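Giardin subunit alpha-1 (Giardia intestinalis, PDB 4EVF) binds calcium ions and, in a calcium-dependent way, phospholipids such as phosphatidylserine, and takes part in parasite attachment to the intestinal mucosa. Local coordinates at residues K48-K56 against L66-R74. Residues are numbered along the deposited sequence; the frame is centred on the assembly and turned at random.
Sequences KELPDDIKK and LLMDLFSDR
Leu50 and Ile54 close on Phe71 where two short antiparallel helices, 50-57 and 62-70, pack together in the all-helical annexin fold, a worked example of neighbouring helices held by van der Waals contact, with no hydrogen bond between the two segments. The segment axes run at 166° and come within 8.6 Å. On the buried side, Leu50 CD2 lies 3.4 Å from Phe71 CD1, while Ile54 CD1 approaches Phe71 CD2, so two aliphatic branches meet the ring obliquely at its two ortho carbons. Leu11 touches both Leu50 and Phe71, so helix 4-16 packs over this pair. With chi1 at -62°, Ile54 sends CG2 to Leu67 CB and Met68 CG.

Toward the surface, Pro51 CD lies 3.6 Å from Phe71 O, and Met68 CG sits against Pro51 O. Met68 bends at chi3 (62°), bringing SD to 3.7 Å from Lys55 CB. The Lys55 chain beyond stays extended and leads away.

Each segment keeps its own backbone bonds, such as Lys55 N to Pro51 O. Met68 O accepts from Phe71 N and Ser72 OG on opposite faces of its carbonyl plane. The hydrogen bond from Ser72 OG to Met68 O is 2.7 Å long, and this same OG rests 3.7 Å from Pro51 CB.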
ATOM      1  N   LYS A  48      23.813   3.398  17.685  1.00 34.14           N
ATOM      2  CA  LYS A  48      22.986   4.433  17.057  1.00 35.97           C
ATOM      3  C   LYS A  48      21.864   3.756  16.286  1.00 30.31           C
ATOM      4  O   LYS A  48      22.060   2.693  15.713  1.00 28.35           O
ATOM      5  CB  LYS A  48      23.813   5.310  16.098  1.00 35.70           C
ATOM      6  CG  LYS A  48      24.719   6.334  16.779  1.00 38.95           C
ATOM      7  CD  LYS A  48      25.407   7.252  15.766  1.00 46.62           C
ATOM      8  CE  LYS A  48      26.825   6.785  15.407  1.00 48.91           C
ATOM      9  NZ  LYS A  48      26.877   5.474  14.690  1.00 42.45           N
ATOM     10  N   GLU A  49      20.688   4.368  16.260  1.00 31.08           N
ATOM     11  CA  GLU A  49      19.583   3.795  15.508  1.00 27.63           C
ATOM     12  C   GLU A  49      19.794   3.942  13.991  1.00 30.15           C
ATOM     13  O   GLU A  49      20.177   5.015  13.510  1.00 26.74           O
ATOM     14  CB  GLU A  49      18.279   4.449  15.931  1.00 32.36           C
ATOM     15  CG  GLU A  49      17.089   3.527  15.841  1.00 38.40           C
ATOM     16  CD  GLU A  49      16.651   3.013  17.202  1.00 33.63           C
ATOM     17  OE1 GLU A  49      17.513   2.887  18.102  1.00 35.47           O
ATOM     18  OE2 GLU A  49      15.440   2.752  17.365  1.00 35.51           O
ATOM     19  N   LEU A  50      19.532   2.865  13.252  1.00 23.87           N
ATOM     20  CA  LEU A  50      19.825   2.809  11.818  1.00 25.33           C
ATOM     21  C   LEU A  50      19.155   3.925  11.003  1.00 25.92           C
ATOM     22  O   LEU A  50      19.812   4.577  10.188  1.00 28.57           O
ATOM     23  CB  LEU A  50      19.490   1.422  11.266  1.00 21.59           C
ATOM     24  CG  LEU A  50      19.712   1.051   9.804  1.00 21.75           C
ATOM     25  CD1 LEU A  50      21.076   1.485   9.292  1.00 22.42           C
ATOM     26  CD2 LEU A  50      19.519  -0.464   9.642  1.00 16.16           C
ATOM     27  N   PRO A  51      17.849   4.147  11.211  1.00 26.86           N
ATOM     28  CA  PRO A  51      17.183   5.295  10.582  1.00 25.66           C
ATOM     29  C   PRO A  51      17.806   6.646  10.973  1.00 29.53           C
ATOM     30  O   PRO A  51      17.874   7.539  10.129  1.00 29.97           O
ATOM     31  CB  PRO A  51      15.740   5.199  11.094  1.00 22.97           C
ATOM     32  CG  PRO A  51      15.792   4.215  12.269  1.00 25.09           C
ATOM     33  CD  PRO A  51      16.896   3.275  11.918  1.00 23.11           C
ATOM     34  N   ASP A  52      18.257   6.793  12.216  1.00 26.15           N
ATOM     35  CA  ASP A  52      18.913   8.029  12.646  1.00 32.17           C
ATOM     36  C   ASP A  52      20.252   8.240  11.934  1.00 33.13           C
ATOM     37  O   ASP A  52      20.616   9.367  11.595  1.00 31.00           O
ATOM     38  CB  ASP A  52      19.120   8.066  14.170  1.00 30.43           C
ATOM     39  CG  ASP A  52      17.821   8.248  14.940  1.00 34.34           C
ATOM     40  OD1 ASP A  52      16.787   8.547  14.309  1.00 32.33           O
ATOM     41  OD2 ASP A  52      17.832   8.100  16.185  1.00 36.55           O
ATOM     42  N   ASP A  53      20.987   7.159  11.706  1.00 29.97           N
ATOM     43  CA  ASP A  53      22.270   7.267  11.022  1.00 30.30           C
ATOM     44  C   ASP A  53      22.047   7.594   9.549  1.00 32.12           C
ATOM     45  O   ASP A  53      22.706   8.471   8.986  1.00 29.79           O
ATOM     46  CB  ASP A  53      23.101   5.990  11.203  1.00 28.16           C
ATOM     47  CG  ASP A  53      24.082   6.090  12.369  1.00 32.58           C
ATOM     48  OD1 ASP A  53      24.055   7.115  13.079  1.00 35.08           O
ATOM     49  OD2 ASP A  53      24.876   5.143  12.576  1.00 35.36           O
ATOM     50  N   ILE A  54      21.091   6.904   8.938  1.00 29.25           N
ATOM     51  CA  ILE A  54      20.688   7.197   7.565  1.00 28.51           C
ATOM     52  C   ILE A  54      20.298   8.670   7.386  1.00 32.12           C
ATOM     53  O   ILE A  54      20.769   9.343   6.464  1.00 31.37           O
ATOM     54  CB  ILE A  54      19.526   6.290   7.136  1.00 27.72           C
ATOM     55  CG1 ILE A  54      19.968   4.830   7.174  1.00 24.47           C
ATOM     56  CG2 ILE A  54      19.016   6.662   5.741  1.00 26.77           C
ATOM     57  CD1 ILE A  54      18.839   3.864   6.973  1.00 26.51           C
ATOM     58  N   LYS A  55      19.448   9.172   8.273  1.00 32.90           N
ATOM     59  CA  LYS A  55      19.018  10.562   8.194  1.00 32.81           C
ATOM     60  C   LYS A  55      20.208  11.514   8.254  1.00 38.35           C
ATOM     61  O   LYS A  55      20.257  12.509   7.533  1.00 35.96           O
ATOM     62  CB  LYS A  55      18.030  10.894   9.314  1.00 35.70           C
ATOM     63  CG  LYS A  55      17.623  12.357   9.348  1.00 36.27           C
ATOM     64  CD  LYS A  55      16.553  12.614  10.394  1.00 43.86           C
ATOM     65  CE  LYS A  55      16.031  14.049  10.321  1.00 51.41           C
ATOM     66  NZ  LYS A  55      14.871  14.273  11.237  1.00 52.65           N
ATOM     67  N   LYS A  56      21.168  11.207   9.120  1.00 37.50           N
ATOM     68  CA  LYS A  56      22.332  12.066   9.276  1.00 35.44           C
ATOM     69  C   LYS A  56      23.259  12.008   8.069  1.00 34.94           C
ATOM     70  O   LYS A  56      23.939  12.982   7.767  1.00 31.89           O
ATOM     71  CB  LYS A  56      23.103  11.721  10.554  1.00 36.38           C
ATOM     72  CG  LYS A  56      22.309  11.935  11.840  1.00 39.80           C
ATOM     73  CD  LYS A  56      23.206  11.828  13.069  1.00 38.63           C
ATOM     74  CE  LYS A  56      22.408  11.467  14.327  1.00 43.39           C
ATOM     75  NZ  LYS A  56      21.713  12.614  14.968  1.00 43.72           N
ATOM     76  N   LEU A  66      12.263   7.547   2.627  1.00 20.01           N
ATOM     77  CA  LEU A  66      12.004   6.178   2.194  1.00 22.27           C
ATOM     78  C   LEU A  66      13.014   5.184   2.773  1.00 21.20           C
ATOM     79  O   LEU A  66      12.638   4.120   3.292  1.00 17.96           O
ATOM     80  CB  LEU A  66      11.992   6.091   0.665  1.00 18.64           C
ATOM     81  CG  LEU A  66      11.979   4.688   0.034  1.00 19.70           C
ATOM     82  CD1 LEU A  66      10.861   3.825   0.599  1.00 20.30           C
ATOM     83  CD2 LEU A  66      11.865   4.741  -1.497  1.00 19.77           C
ATOM     84  N   LEU A  67      14.295   5.524   2.676  1.00 20.41           N
ATOM     85  CA  LEU A  67      15.358   4.643   3.175  1.00 20.92           C
ATOM     86  C   LEU A  67      15.280   4.432   4.692  1.00 20.66           C
ATOM     87  O   LEU A  67      15.464   3.307   5.186  1.00 21.57           O
ATOM     88  CB  LEU A  67      16.737   5.153   2.735  1.00 20.97           C
ATOM     89  CG  LEU A  67      16.918   5.131   1.210  1.00 21.26           C
ATOM     90  CD1 LEU A  67      18.234   5.772   0.759  1.00 24.34           C
ATOM     91  CD2 LEU A  67      16.791   3.715   0.667  1.00 21.26           C
ATOM     92  N   MET A  68      14.995   5.511   5.412  1.00 18.39           N
ATOM     93  CA  MET A  68      14.700   5.468   6.849  1.00 22.56           C
ATOM     94  C   MET A  68      13.534   4.549   7.162  1.00 22.80           C
ATOM     95  O   MET A  68      13.620   3.715   8.063  1.00 20.34           O
ATOM     96  CB  MET A  68      14.363   6.868   7.383  1.00 22.63           C
ATOM     97  CG  MET A  68      15.507   7.868   7.304  1.00 28.55           C
ATOM     98  SD  MET A  68      14.995   9.529   7.775  1.00 30.94           S
ATOM     99  CE  MET A  68      14.492   9.303   9.485  1.00 28.24           C
ATOM    100  N   ASP A  69      12.441   4.717   6.424  1.00 22.32           N
ATOM    101  CA  ASP A  69      11.228   3.934   6.630  1.00 22.86           C
ATOM    102  C   ASP A  69      11.521   2.437   6.559  1.00 17.44           C
ATOM    103  O   ASP A  69      11.019   1.652   7.372  1.00 17.88           O
ATOM    104  CB  ASP A  69      10.172   4.279   5.565  1.00 19.11           C
ATOM    105  CG  ASP A  69       9.574   5.672   5.742  1.00 20.68           C
ATOM    106  OD1 ASP A  69       9.783   6.310   6.798  1.00 24.91           O
ATOM    107  OD2 ASP A  69       8.860   6.120   4.820  1.00 23.97           O
ATOM    108  N   LEU A  70      12.320   2.049   5.571  1.00 16.18           N
ATOM    109  CA  LEU A  70      12.653   0.637   5.354  1.00 20.96           C
ATOM    110  C   LEU A  70      13.363  -0.003   6.543  1.00 20.79           C
ATOM    111  O   LEU A  70      13.365  -1.233   6.686  1.00 19.45           O
ATOM    112  CB  LEU A  70      13.478   0.462   4.078  1.00 22.40           C
ATOM    113  CG  LEU A  70      12.695   0.789   2.797  1.00 18.95           C
ATOM    114  CD1 LEU A  70      13.641   1.010   1.611  1.00 23.46           C
ATOM    115  CD2 LEU A  70      11.668  -0.298   2.486  1.00 20.84           C
ATOM    116  N   PHE A  71      13.960   0.826   7.394  1.00 17.61           N
ATOM    117  CA  PHE A  71      14.655   0.307   8.579  1.00 17.91           C
ATOM    118  C   PHE A  71      13.996   0.773   9.873  1.00 19.21           C
ATOM    119  O   PHE A  71      14.560   0.663  10.985  1.00 18.44           O
ATOM    120  CB  PHE A  71      16.154   0.603   8.500  1.00 17.23           C
ATOM    121  CG  PHE A  71      16.847  -0.198   7.431  1.00 18.55           C
ATOM    122  CD1 PHE A  71      16.995  -1.570   7.578  1.00 20.20           C
ATOM    123  CD2 PHE A  71      17.284   0.397   6.255  1.00 19.71           C
ATOM    124  CE1 PHE A  71      17.607  -2.326   6.593  1.00 19.83           C
ATOM    125  CE2 PHE A  71      17.895  -0.352   5.270  1.00 20.30           C
ATOM    126  CZ  PHE A  71      18.058  -1.710   5.431  1.00 18.91           C
ATOM    127  N   SER A  72      12.765   1.254   9.713  1.00 16.86           N
ATOM    128  CA  SER A  72      11.921   1.633  10.834  1.00 19.41           C
ATOM    129  C   SER A  72      10.819   0.605  11.055  1.00 18.32           C
ATOM    130  O   SER A  72      10.716  -0.366  10.310  1.00 21.33           O
ATOM    131  CB  SER A  72      11.318   3.013  10.585  1.00 18.45           C
ATOM    132  OG  SER A  72      12.354   3.972  10.488  1.00 21.49           O
ATOM    133  N   ASP A  73      10.008   0.819  12.088  1.00 19.34           N
ATOM    134  CA  ASP A  73       8.852  -0.036  12.351  1.00 21.26           C
ATOM    135  C   ASP A  73       7.733   0.332  11.387  1.00 19.03           C
ATOM    136  O   ASP A  73       7.240   1.466  11.403  1.00 18.15           O
ATOM    137  CB  ASP A  73       8.367   0.108  13.793  1.00 19.13           C
ATOM    138  CG  ASP A  73       7.349  -0.957  14.170  1.00 22.22           C
ATOM    139  OD1 ASP A  73       7.671  -1.877  14.957  1.00 31.21           O
ATOM    140  OD2 ASP A  73       6.217  -0.881  13.670  1.00 24.39           O
ATOM    141  N   ARG A  74       7.351  -0.624  10.548  1.00 18.80           N
ATOM    142  CA  ARG A  74       6.405  -0.371   9.461  1.00 17.73           C
ATOM    143  C   ARG A  74       5.003  -0.019   9.949  1.00 21.71           C
ATOM    144  O   ARG A  74       4.212   0.534   9.194  1.00 20.36           O
ATOM    145  CB  ARG A  74       6.343  -1.568   8.513  1.00 17.78           C
ATOM    146  CG  ARG A  74       5.676  -2.819   9.102  1.00 23.61           C
ATOM    147  CD  ARG A  74       5.887  -4.033   8.193  1.00 22.58           C
ATOM    148  NE  ARG A  74       5.305  -5.250   8.760  1.00 26.03           N
ATOM    149  CZ  ARG A  74       5.908  -5.998   9.677  1.00 28.89           C
ATOM    150  NH1 ARG A  74       7.106  -5.644  10.121  1.00 24.43           N
ATOM    151  NH2 ARG A  74       5.321  -7.095  10.148  1.00 28.48           N
TER